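Di-haem cytochrome c peroxidase family protein (PDB 6NX0) probably reduces hydrogen peroxide as a bacterial diheme peroxidase, carrying two c-type hemes and reaching an unusually stable bis-Fe(IV) state. Local coordinates at residues Q362-L367 / R419-N424; D325-P330 / S380-G385; R79-V84 / L355-P360. All coordinates share one frame; numbering follows the deposited sequence.

Overall arrangement
Contacts 1 and 2 both touch the second heme and lie in the cytochrome c-like later part of the chain. Their centres are about 13 Å apart and their segments alternate along the chain. The short antiparallel pair of strands 324-325 and 367-368 joins them, through Leu367 N and Asp325 O, 2.9 Å apart. The centre of contact 3 is about 18 Å from that of contact 1 and about 25 Å from that of contact 2. Contact 3 closes before contact 1 opens, and its segments alternate with those of contact 2. It ties the early strand 81-84 to the loop after helix 348-354. Trp357 and Trp363 touch between contacts 3 and 1.

Contact 1 of 3, residues Q362-L367 / R419-N424; sequences QWCAYL and RAYRGN. With HEC (heme c), chain C; NO3 (nitrate ion), chain D.
A disulfide-linked type II beta turn, running from Trp363 to Tyr366, meets the loop 419-424 near the protein surface. Cys364, second residue of the turn and bonded to Cys349 of helix 348-354, lies over one face of the Tyr421 ring. Its CB makes a CH-pi contact, 3.6 Å from the Tyr421 ring centroid. Its SG lies over the same face, 3.7 Å from that centroid and 19° off the ring normal, as a sulfur-aromatic contact. With SG anti to the carbonyl carbon (chi1 -73°), both atoms lie over the ring. Ala420 CB covers the opposite face.

The amide of Asn424 reaches into the turn. Its ND2 donates to Cys364 O at 3.0 Å, with an N-H...O angle of 164°. The acceptor lies close to the amide plane. ND2 also bonds to Thr361 O, so two carbonyls hold this amide in place. A water donates to Gln362 O and, weakly, to Asn424 OD1. Two further waters each join the Tyr366 hydroxyl to Asn424 O. One of these water oxygens lies 2.6 Å from Tyr366 OH.

Gly423 N donates to nitrate O2 at 2.9 Å. This ion probably came from the crystallisation liquor. Within the turn, Tyr366 N closes onto Trp363 O, and the Tyr366 ring carries Trp363 CE3 over its centre. Leu367 begins strand 367-368, its CD1 against a propionate of the heme. The pairing of Cys364 with Tyr421 is a Cys sulfur-aromatic contact, on a disulfide-held type II turn that leads into the heme-side strand 367-368.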
loop_
_atom_site.group_PDB
_atom_site.type_symbol
_atom_site.label_atom_id
_atom_site.label_comp_id
_atom_site.label_asym_id
_atom_site.label_seq_id
_atom_site.Cartn_x
_atom_site.Cartn_y
_atom_site.Cartn_z
ATOM N N GLN A 362 -2.433 21.353 3.559
ATOM C CA GLN A 362 -1.952 21.350 2.185
ATOM C C GLN A 362 -1.852 19.929 1.661
ATOM O O GLN A 362 -1.823 19.731 0.441
ATOM C CB GLN A 362 -0.592 22.032 2.073
ATOM C CG GLN A 362 0.539 21.230 2.666
ATOM C CD GLN A 362 1.851 21.999 2.745
ATOM O OE1 GLN A 362 2.363 22.286 3.841
ATOM N NE2 GLN A 362 2.423 22.303 1.587
ATOM N N TRP A 363 -1.822 18.951 2.562
ATOM C CA TRP A 363 -1.666 17.541 2.218
ATOM C C TRP A 363 -2.985 16.782 2.218
ATOM O O TRP A 363 -2.972 15.561 2.067
ATOM C CB TRP A 363 -0.706 16.846 3.186
ATOM C CG TRP A 363 0.630 17.503 3.282
ATOM C CD1 TRP A 363 1.168 18.114 4.388
ATOM C CD2 TRP A 363 1.594 17.632 2.241
ATOM N NE1 TRP A 363 2.413 18.620 4.088
ATOM C CE2 TRP A 363 2.696 18.339 2.775
ATOM C CE3 TRP A 363 1.632 17.224 0.906
ATOM C CZ2 TRP A 363 3.824 18.634 2.019
ATOM C CZ3 TRP A 363 2.741 17.522 0.158
ATOM C CH2 TRP A 363 3.826 18.220 0.708
ATOM N N CYS A 364 -4.115 17.444 2.421
ATOM C CA CYS A 364 -5.384 16.737 2.316
ATOM C C CYS A 364 -5.573 16.262 0.883
ATOM O O CYS A 364 -5.263 16.977 -0.074
ATOM C CB CYS A 364 -6.541 17.621 2.776
ATOM S SG CYS A 364 -6.622 17.862 4.598
ATOM N N ALA A 365 -6.048 15.029 0.752
ATOM C CA ALA A 365 -6.260 14.272 -0.486
ATOM C C ALA A 365 -4.978 13.597 -0.975
ATOM O O ALA A 365 -5.043 12.850 -1.967
ATOM C CB ALA A 365 -6.863 15.113 -1.626
ATOM N N TYR A 366 -3.855 13.757 -0.296
ATOM C CA TYR A 366 -2.650 13.042 -0.671
ATOM C C TYR A 366 -2.632 11.655 -0.045
ATOM O O TYR A 366 -3.006 11.475 1.117
ATOM C CB TYR A 366 -1.398 13.793 -0.229
ATOM C CG TYR A 366 -1.004 14.952 -1.108
ATOM C CD1 TYR A 366 -1.788 16.099 -1.216
ATOM C CD2 TYR A 366 0.187 14.912 -1.822
ATOM C CE1 TYR A 366 -1.397 17.160 -2.051
ATOM C CE2 TYR A 366 0.587 15.956 -2.615
ATOM C CZ TYR A 366 -0.204 17.073 -2.726
ATOM O OH TYR A 366 0.229 18.108 -3.550
ATOM N N LEU A 367 -2.148 10.690 -0.818
ATOM C CA LEU A 367 -2.035 9.295 -0.413
ATOM C C LEU A 367 -0.712 8.751 -0.933
ATOM O O LEU A 367 -0.188 9.225 -1.941
ATOM C CB LEU A 367 -3.211 8.472 -0.957
ATOM C CG LEU A 367 -4.575 8.861 -0.407
ATOM C CD1 LEU A 367 -5.665 8.262 -1.298
ATOM C CD2 LEU A 367 -4.688 8.368 1.036
ATOM N N ARG A 419 -14.893 20.366 -0.883
ATOM C CA ARG A 419 -14.690 21.596 -1.653
ATOM C C ARG A 419 -13.456 22.346 -1.183
ATOM O O ARG A 419 -12.719 22.925 -2.000
ATOM C CB ARG A 419 -15.913 22.511 -1.541
ATOM C CG ARG A 419 -17.012 22.169 -2.520
ATOM C CD ARG A 419 -18.214 23.093 -2.378
ATOM N NE ARG A 419 -19.016 22.733 -1.217
ATOM C CZ ARG A 419 -19.146 23.467 -0.113
ATOM N NH1 ARG A 419 -19.900 23.009 0.883
ATOM N NH2 ARG A 419 -18.546 24.653 -0.001
ATOM N N ALA A 420 -13.185 22.295 0.124
ATOM C CA ALA A 420 -12.063 23.021 0.705
ATOM C C ALA A 420 -10.711 22.560 0.186
ATOM O O ALA A 420 -9.749 23.316 0.277
ATOM C CB ALA A 420 -12.049 22.877 2.225
ATOM N N TYR A 421 -10.607 21.341 -0.345
ATOM C CA TYR A 421 -9.316 20.788 -0.739
ATOM C C TYR A 421 -9.256 20.416 -2.211
ATOM O O TYR A 421 -8.269 19.791 -2.641
ATOM C CB TYR A 421 -8.967 19.561 0.123
ATOM C CG TYR A 421 -9.013 19.859 1.595
ATOM C CD1 TYR A 421 -8.325 20.957 2.125
ATOM C CD2 TYR A 421 -9.739 19.055 2.465
ATOM C CE1 TYR A 421 -8.389 21.246 3.478
ATOM C CE2 TYR A 421 -9.801 19.337 3.815
ATOM C CZ TYR A 421 -9.114 20.428 4.313
ATOM O OH TYR A 421 -9.157 20.714 5.665
ATOM N N ARG A 422 -10.262 20.787 -3.006
ATOM C CA ARG A 422 -10.220 20.438 -4.423
ATOM C C ARG A 422 -8.991 21.007 -5.130
ATOM O O ARG A 422 -8.466 20.381 -6.052
ATOM C CB ARG A 422 -11.513 20.878 -5.078
ATOM C CG ARG A 422 -12.664 20.077 -4.461
ATOM C CD ARG A 422 -13.708 19.618 -5.441
ATOM N NE ARG A 422 -14.907 19.124 -4.760
ATOM C CZ ARG A 422 -16.122 19.664 -4.880
ATOM N NH1 ARG A 422 -16.323 20.734 -5.644
ATOM N NH2 ARG A 422 -17.147 19.126 -4.230
ATOM N N GLY A 423 -8.490 22.167 -4.711
ATOM C CA GLY A 423 -7.281 22.740 -5.290
ATOM C C GLY A 423 -6.002 21.987 -4.978
ATOM O O GLY A 423 -4.969 22.252 -5.595
ATOM N N ASN A 424 -6.045 21.060 -4.022
ATOM C CA ASN A 424 -4.883 20.253 -3.702
ATOM C C ASN A 424 -4.666 19.162 -4.738
ATOM O O ASN A 424 -3.575 18.587 -4.796
ATOM C CB ASN A 424 -5.040 19.566 -2.345
ATOM C CG ASN A 424 -4.864 20.493 -1.144
ATOM O OD1 ASN A 424 -4.580 21.687 -1.261
ATOM N ND2 ASN A 424 -5.056 19.919 0.044
HETATM FE FE HEC C . -1.053 5.465 -10.189
HETATM C CHA HEC C . -2.758 4.037 -7.582
HETATM C CHB HEC C . -1.677 2.699 -12.127
HETATM C CHC HEC C . 0.055 7.130 -12.976
HETATM C CHD HEC C . -0.078 8.077 -8.221
HETATM N NA HEC C . -1.981 3.686 -9.887
HETATM C C1A HEC C . -2.578 3.288 -8.706
HETATM C C2A HEC C . -3.206 2.017 -8.958
HETATM C C3A HEC C . -2.820 1.607 -10.172
HETATM C C4A HEC C . -2.044 2.653 -10.789
HETATM C CMA HEC C . -3.290 0.363 -10.922
HETATM C CAA HEC C . -3.956 1.175 -7.901
HETATM C CBA HEC C . -3.005 0.260 -7.150
HETATM C CGA HEC C . -3.620 -0.516 -6.010
HETATM O O1A HEC C . -2.801 -1.147 -5.274
HETATM O O2A HEC C . -4.810 -0.298 -5.648
HETATM N NB HEC C . -0.820 5.017 -12.143
HETATM C C1B HEC C . -1.093 3.779 -12.730
HETATM C C2B HEC C . -0.773 3.866 -14.143
HETATM C C3B HEC C . -0.359 5.103 -14.412
HETATM C C4B HEC C . -0.337 5.828 -13.150
HETATM C CMB HEC C . -0.864 2.667 -15.122
HETATM C CAB HEC C . -0.019 5.742 -15.783
HETATM C CBB HEC C . -1.245 5.688 -16.723
HETATM N NC HEC C . -0.113 7.219 -10.526
HETATM C C1C HEC C . 0.194 7.749 -11.765
HETATM C C2C HEC C . 0.755 9.054 -11.550
HETATM C C3C HEC C . 0.812 9.280 -10.231
HETATM C C4C HEC C . 0.231 8.145 -9.556
HETATM C CMC HEC C . 1.277 9.914 -12.722
HETATM C CAC HEC C . 1.557 10.419 -9.517
HETATM C CBC HEC C . 0.901 11.756 -9.923
HETATM N ND HEC C . -1.323 5.924 -8.246
HETATM C C1D HEC C . -0.833 7.088 -7.643
HETATM C C2D HEC C . -1.420 7.192 -6.339
HETATM C C3D HEC C . -2.307 6.021 -6.168
HETATM C C4D HEC C . -2.162 5.243 -7.368
HETATM C CMD HEC C . -1.203 8.291 -5.304
HETATM C CAD HEC C . -3.189 5.705 -4.953
HETATM C CBD HEC C . -4.498 6.452 -5.119
HETATM C CGD HEC C . -5.554 5.915 -4.187
HETATM O O1D HEC C . -5.332 4.842 -3.574
HETATM O O2D HEC C . -6.687 6.479 -4.201
HETATM N N NO3 D . -8.618 24.379 -2.201
HETATM O O1 NO3 D . -8.562 25.531 -1.666
HETATM O O2 NO3 D . -9.642 24.008 -2.803
HETATM O O3 NO3 D . -7.653 23.598 -2.074
HETATM O O HOH W 1 -1.654 21.702 -1.715
HETATM O O HOH W 2 -1.372 20.139 -4.016
HETATM O O HOH W 3 -1.212 17.643 -6.209
#

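Contact 2 of 3, residues D325-P330 / S380-G385. With HEC (heme c), chain C.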
loop_
_atom_site.group_PDB
_atom_site.type_symbol
_atom_site.label_atom_id
_atom_site.label_comp_id
_atom_site.label_asym_id
_atom_site.label_seq_id
_atom_site.Cartn_x
_atom_site.Cartn_y
_atom_site.Cartn_z
ATOM N N ASP A 325 0.792 11.641 -3.565
ATOM C CA ASP A 325 0.111 12.523 -4.493
ATOM C C ASP A 325 -1.395 12.392 -4.343
ATOM O O ASP A 325 -1.905 11.542 -3.614
ATOM C CB ASP A 325 0.554 12.250 -5.932
ATOM C CG ASP A 325 0.827 13.538 -6.697
ATOM O OD1 ASP A 325 -0.017 14.470 -6.645
ATOM O OD2 ASP A 325 1.927 13.631 -7.285
ATOM N N ALA A 326 -2.100 13.294 -5.013
ATOM C CA ALA A 326 -3.536 13.487 -4.856
ATOM C C ALA A 326 -4.164 13.312 -6.230
ATOM O O ALA A 326 -4.240 14.265 -7.012
ATOM C CB ALA A 326 -3.837 14.867 -4.269
ATOM N N ILE A 327 -4.633 12.099 -6.532
ATOM C CA ILE A 327 -5.251 11.845 -7.840
ATOM C C ILE A 327 -6.776 11.791 -7.774
ATOM O O ILE A 327 -7.425 11.719 -8.835
ATOM C CB ILE A 327 -4.684 10.573 -8.515
ATOM C CG1 ILE A 327 -5.101 9.277 -7.800
ATOM C CG2 ILE A 327 -3.156 10.647 -8.610
ATOM C CD1 ILE A 327 -4.784 8.002 -8.601
ATOM N N ALA A 328 -7.369 11.842 -6.568
ATOM C CA ALA A 328 -8.811 12.040 -6.393
ATOM C C ALA A 328 -9.645 10.952 -7.084
ATOM O O ALA A 328 -10.547 11.229 -7.874
ATOM C CB ALA A 328 -9.222 13.428 -6.894
ATOM N N VAL A 329 -9.375 9.699 -6.745
ATOM C CA VAL A 329 -10.230 8.638 -7.287
ATOM C C VAL A 329 -11.673 8.810 -6.806
ATOM O O VAL A 329 -11.937 9.470 -5.782
ATOM C CB VAL A 329 -9.703 7.229 -6.957
ATOM C CG1 VAL A 329 -8.291 7.048 -7.452
ATOM C CG2 VAL A 329 -9.835 6.933 -5.477
ATOM N N PRO A 330 -12.642 8.252 -7.529
ATOM C CA PRO A 330 -14.051 8.471 -7.181
ATOM C C PRO A 330 -14.411 7.932 -5.806
ATOM O O PRO A 330 -13.827 6.965 -5.312
ATOM C CB PRO A 330 -14.812 7.718 -8.274
ATOM C CG PRO A 330 -13.833 7.656 -9.427
ATOM C CD PRO A 330 -12.497 7.493 -8.777
ATOM N N SER A 380 -9.985 -5.567 -5.737
ATOM C CA SER A 380 -10.421 -4.182 -5.835
ATOM C C SER A 380 -9.186 -3.310 -5.730
ATOM O O SER A 380 -8.130 -3.746 -5.258
ATOM C CB SER A 380 -11.469 -3.822 -4.772
ATOM O OG SER A 380 -10.907 -3.912 -3.480
ATOM N N PHE A 381 -9.344 -2.060 -6.177
ATOM C CA PHE A 381 -8.219 -1.177 -6.446
ATOM C C PHE A 381 -8.439 0.195 -5.833
ATOM O O PHE A 381 -9.571 0.666 -5.689
ATOM C CB PHE A 381 -7.968 -1.026 -7.972
ATOM C CG PHE A 381 -7.740 -2.341 -8.646
ATOM C CD1 PHE A 381 -6.466 -2.883 -8.747
ATOM C CD2 PHE A 381 -8.808 -3.067 -9.107
ATOM C CE1 PHE A 381 -6.276 -4.134 -9.326
ATOM C CE2 PHE A 381 -8.626 -4.304 -9.672
ATOM C CZ PHE A 381 -7.367 -4.841 -9.773
ATOM N N MET A 382 -7.309 0.841 -5.539
ATOM C CA MET A 382 -7.215 2.139 -4.866
ATOM C C MET A 382 -7.534 2.026 -3.375
ATOM O O MET A 382 -8.054 1.007 -2.890
ATOM C CB MET A 382 -8.120 3.181 -5.538
ATOM C CG MET A 382 -7.878 3.375 -7.016
ATOM S SD MET A 382 -6.226 4.000 -7.353
ATOM C CE MET A 382 -6.236 4.165 -9.147
ATOM N N HIS A 383 -7.208 3.093 -2.641
ATOM C CA HIS A 383 -7.284 3.102 -1.176
ATOM C C HIS A 383 -8.680 2.818 -0.661
ATOM O O HIS A 383 -8.824 2.384 0.486
ATOM C CB HIS A 383 -6.807 4.464 -0.622
ATOM C CG HIS A 383 -7.803 5.569 -0.755
ATOM N ND1 HIS A 383 -8.060 6.196 -1.956
ATOM C CD2 HIS A 383 -8.605 6.169 0.159
ATOM C CE1 HIS A 383 -8.992 7.112 -1.782
ATOM N NE2 HIS A 383 -9.345 7.114 -0.507
ATOM N N ASN A 384 -9.707 3.095 -1.464
ATOM C CA ASN A 384 -11.095 2.922 -1.071
ATOM C C ASN A 384 -11.768 1.761 -1.784
ATOM O O ASN A 384 -12.985 1.588 -1.639
ATOM C CB ASN A 384 -11.876 4.199 -1.318
ATOM C CG ASN A 384 -11.894 4.596 -2.783
ATOM O OD1 ASN A 384 -11.282 3.949 -3.611
ATOM N ND2 ASN A 384 -12.608 5.673 -3.096
ATOM N N GLY A 385 -11.014 0.963 -2.545
ATOM C CA GLY A 385 -11.598 -0.192 -3.212
ATOM C C GLY A 385 -12.591 0.145 -4.304
ATOM O O GLY A 385 -13.397 -0.707 -4.685
HETATM FE FE HEC C . -1.053 5.465 -10.189
HETATM C CHA HEC C . -2.758 4.037 -7.582
HETATM C CHB HEC C . -1.677 2.699 -12.127
HETATM C CHC HEC C . 0.055 7.130 -12.976
HETATM C CHD HEC C . -0.078 8.077 -8.221
HETATM N NA HEC C . -1.981 3.686 -9.887
HETATM C C1A HEC C . -2.578 3.288 -8.706
HETATM C C2A HEC C . -3.206 2.017 -8.958
HETATM C C3A HEC C . -2.820 1.607 -10.172
HETATM C C4A HEC C . -2.044 2.653 -10.789
HETATM C CMA HEC C . -3.290 0.363 -10.922
HETATM C CAA HEC C . -3.956 1.175 -7.901
HETATM C CBA HEC C . -3.005 0.260 -7.150
HETATM C CGA HEC C . -3.620 -0.516 -6.010
HETATM O O1A HEC C . -2.801 -1.147 -5.274
HETATM O O2A HEC C . -4.810 -0.298 -5.648
HETATM N NB HEC C . -0.820 5.017 -12.143
HETATM C C1B HEC C . -1.093 3.779 -12.730
HETATM C C2B HEC C . -0.773 3.866 -14.143
HETATM C C3B HEC C . -0.359 5.103 -14.412
HETATM C C4B HEC C . -0.337 5.828 -13.150
HETATM C CMB HEC C . -0.864 2.667 -15.122
HETATM C CAB HEC C . -0.019 5.742 -15.783
HETATM C CBB HEC C . -1.245 5.688 -16.723
HETATM N NC HEC C . -0.113 7.219 -10.526
HETATM C C1C HEC C . 0.194 7.749 -11.765
HETATM C C2C HEC C . 0.755 9.054 -11.550
HETATM C C3C HEC C . 0.812 9.280 -10.231
HETATM C C4C HEC C . 0.231 8.145 -9.556
HETATM C CMC HEC C . 1.277 9.914 -12.722
HETATM C CAC HEC C . 1.557 10.419 -9.517
HETATM C CBC HEC C . 0.901 11.756 -9.923
HETATM N ND HEC C . -1.323 5.924 -8.246
HETATM C C1D HEC C . -0.833 7.088 -7.643
HETATM C C2D HEC C . -1.420 7.192 -6.339
HETATM C C3D HEC C . -2.307 6.021 -6.168
HETATM C C4D HEC C . -2.162 5.243 -7.368
HETATM C CMD HEC C . -1.203 8.291 -5.304
HETATM C CAD HEC C . -3.189 5.705 -4.953
HETATM C CBD HEC C . -4.498 6.452 -5.119
HETATM C CGD HEC C . -5.554 5.915 -4.187
HETATM O O1D HEC C . -5.332 4.842 -3.574
HETATM O O2D HEC C . -6.687 6.479 -4.201
#
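His383 ND1 donates to heme O2D at 2.6 Å, from the edge of the imidazole. This is part of the propionate-binding site of a c-type heme. The turn 382-385, a type I beta turn closed by Gly385 N to Met382 O, supplies two more donors. His383 N reaches O1D of the same propionate, and Met382 N reaches O2A of the other at 2.7 Å. Three N-H groups thus hold both carboxylates and would probably favour their charged form.

The segment 325-330 packs against this turn and the heme. Val329 forks, one methyl to each of Met382 and His383. Its CG1 meets Met382 SD at 3.7 Å, while CG2 lies against His383 CE1 and heme O2D. The Met382 chain bends at chi2 (-63°), which lays SD near CHA and CE near C2A, over one face of the porphyrin. Ile327 CD1 approaches Met382 CE and also touches the heme at CBD. Ile327 also packs on Tyr397, which with His305 ligates this heme iron axially.

The far end is tied by the buried amide of Asn384, whose OD1 accepts from Val386 N. Asn384 ND2 donates to Pro330 O at 2.8 Å, a bent bond with an N-H...O angle of 142°.

Contact 3 of 3, residues R79-V84 / L355-P360; sequences RGTPQV and LRWPEP
The backbones meet where Arg79 N donates to Leu355 O at 2.8 Å, just before strand 81-84 and just after helix 348-354. That helix ends in a Schellman motif. Arg356, with positive phi, is its C-prime residue, and Trp357 N returns to Ala352 O. Strand 81-84 pairs antiparallel with strand 71-77, and its Pro82 and Val84 backbones also bond to Phe174.

Arg79 runs extended from CG to NE, which carries its guanidinium across the aliphatic part of Arg356. Arg356 CD sits over the centre of one guanidinium face, 3.7 Å from Arg79 CZ. The two guanidinium planes are 57° apart. Arg79 NH1 and Arg356 NE stay 5.0 Å apart, so the contact is made through a methylene rather than between the charges. Arg79 NE bonds to Lys354 O, which places a second donor of this arginine at the helix end.

Thr81 points toward the other segment and meets the edge of the Trp357 indole. Leu355 CD1 lies beside Thr81 OG1. Phe174 of strand 173-175 packs edge-to-face with Trp357 and also touches Thr81. Trp357 NE1 donates to Thr81 OG1 at 3.0 Å and 166°, with the oxygen close to the indole plane.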
loop_
_atom_site.group_PDB
_atom_site.type_symbol
_atom_site.label_atom_id
_atom_site.label_comp_id
_atom_site.label_asym_id
_atom_site.label_seq_id
_atom_site.Cartn_x
_atom_site.Cartn_y
_atom_site.Cartn_z
ATOM N N ARG A 79 7.220 17.204 14.887
ATOM C CA ARG A 79 7.730 16.289 15.906
ATOM C C ARG A 79 8.696 15.279 15.288
ATOM O O ARG A 79 8.407 14.077 15.268
ATOM C CB ARG A 79 6.617 15.480 16.594
ATOM C CG ARG A 79 5.374 16.208 17.112
ATOM C CD ARG A 79 4.440 15.148 17.715
ATOM N NE ARG A 79 3.079 15.610 17.992
ATOM C CZ ARG A 79 2.747 16.349 19.044
ATOM N NH1 ARG A 79 3.683 16.735 19.907
ATOM N NH2 ARG A 79 1.485 16.717 19.225
ATOM N N GLY A 80 9.808 15.735 14.738
ATOM C CA GLY A 80 10.915 14.835 14.500
ATOM C C GLY A 80 10.907 14.065 13.200
ATOM O O GLY A 80 11.472 12.969 13.149
ATOM N N THR A 81 10.316 14.600 12.140
ATOM C CA THR A 81 10.442 13.963 10.831
ATOM C C THR A 81 11.696 14.482 10.134
ATOM O O THR A 81 11.780 15.684 9.848
ATOM C CB THR A 81 9.218 14.230 9.979
ATOM O OG1 THR A 81 8.067 13.698 10.651
ATOM C CG2 THR A 81 9.363 13.567 8.582
ATOM N N PRO A 82 12.676 13.634 9.827
ATOM C CA PRO A 82 13.925 14.153 9.264
ATOM C C PRO A 82 13.777 14.553 7.807
ATOM O O PRO A 82 13.119 13.876 7.008
ATOM C CB PRO A 82 14.899 12.973 9.423
ATOM C CG PRO A 82 14.052 11.766 9.423
ATOM C CD PRO A 82 12.730 12.176 10.045
ATOM N N GLN A 83 14.384 15.681 7.460
ATOM C CA GLN A 83 14.628 16.024 6.076
ATOM C C GLN A 83 16.043 15.573 5.739
ATOM O O GLN A 83 16.974 15.816 6.515
ATOM C CB GLN A 83 14.473 17.522 5.813
ATOM C CG GLN A 83 14.711 17.887 4.359
ATOM C CD GLN A 83 14.562 19.362 4.082
ATOM O OE1 GLN A 83 14.051 20.114 4.919
ATOM N NE2 GLN A 83 15.005 19.790 2.903
ATOM N N VAL A 84 16.197 14.882 4.615
ATOM C CA VAL A 84 17.487 14.308 4.263
ATOM C C VAL A 84 17.992 14.935 2.976
ATOM O O VAL A 84 17.239 15.492 2.169
ATOM C CB VAL A 84 17.433 12.775 4.126
ATOM C CG1 VAL A 84 17.180 12.138 5.476
ATOM C CG2 VAL A 84 16.367 12.375 3.117
ATOM N N LEU A 355 1.819 14.954 13.406
ATOM C CA LEU A 355 3.262 15.118 13.478
ATOM C C LEU A 355 3.671 16.586 13.521
ATOM O O LEU A 355 4.863 16.895 13.459
ATOM C CB LEU A 355 3.930 14.416 12.280
ATOM C CG LEU A 355 3.634 12.918 12.146
ATOM C CD1 LEU A 355 4.285 12.360 10.891
ATOM C CD2 LEU A 355 4.085 12.139 13.360
ATOM N N ARG A 356 2.696 17.495 13.607
ATOM C CA ARG A 356 2.930 18.936 13.622
ATOM C C ARG A 356 3.745 19.415 12.425
ATOM O O ARG A 356 4.505 20.377 12.516
ATOM C CB ARG A 356 3.586 19.352 14.945
ATOM C CG ARG A 356 2.641 19.202 16.124
ATOM C CD ARG A 356 3.230 19.693 17.457
ATOM N NE ARG A 356 3.584 21.118 17.474
ATOM C CZ ARG A 356 2.775 22.108 17.865
ATOM N NH1 ARG A 356 1.532 21.863 18.251
ATOM N NH2 ARG A 356 3.209 23.365 17.855
ATOM N N TRP A 357 3.567 18.783 11.266
ATOM C CA TRP A 357 4.137 19.326 10.054
ATOM C C TRP A 357 3.502 20.683 9.761
ATOM O O TRP A 357 2.311 20.876 10.004
ATOM C CB TRP A 357 3.872 18.407 8.869
ATOM C CG TRP A 357 4.560 17.093 8.904
ATOM C CD1 TRP A 357 5.440 16.632 9.835
ATOM C CD2 TRP A 357 4.433 16.067 7.923
ATOM N NE1 TRP A 357 5.875 15.367 9.496
ATOM C CE2 TRP A 357 5.264 15.006 8.320
ATOM C CE3 TRP A 357 3.697 15.946 6.737
ATOM C CZ2 TRP A 357 5.370 13.832 7.583
ATOM C CZ3 TRP A 357 3.813 14.776 6.008
ATOM C CH2 TRP A 357 4.644 13.748 6.438
ATOM N N PRO A 358 4.247 21.611 9.165
ATOM C CA PRO A 358 3.680 22.936 8.890
ATOM C C PRO A 358 2.538 22.886 7.878
ATOM O O PRO A 358 2.591 22.160 6.887
ATOM C CB PRO A 358 4.881 23.729 8.352
ATOM C CG PRO A 358 5.835 22.714 7.865
ATOM C CD PRO A 358 5.660 21.512 8.752
ATOM N N GLU A 359 1.494 23.657 8.153
ATOM C CA GLU A 359 0.360 23.800 7.248
ATOM C C GLU A 359 -0.162 22.437 6.781
ATOM O O GLU A 359 -0.191 22.148 5.581
ATOM C CB GLU A 359 0.745 24.675 6.064
ATOM C CG GLU A 359 0.947 26.104 6.495
ATOM C CD GLU A 359 -0.307 26.661 7.115
ATOM O OE1 GLU A 359 -1.398 26.151 6.784
ATOM O OE2 GLU A 359 -0.192 27.577 7.933
ATOM N N PRO A 360 -0.639 21.613 7.705
ATOM C CA PRO A 360 -0.913 20.212 7.359
ATOM C C PRO A 360 -2.014 20.033 6.335
ATOM O O PRO A 360 -2.021 19.005 5.646
ATOM C CB PRO A 360 -1.283 19.592 8.715
ATOM C CG PRO A 360 -1.644 20.767 9.613
ATOM C CD PRO A 360 -0.816 21.898 9.141
#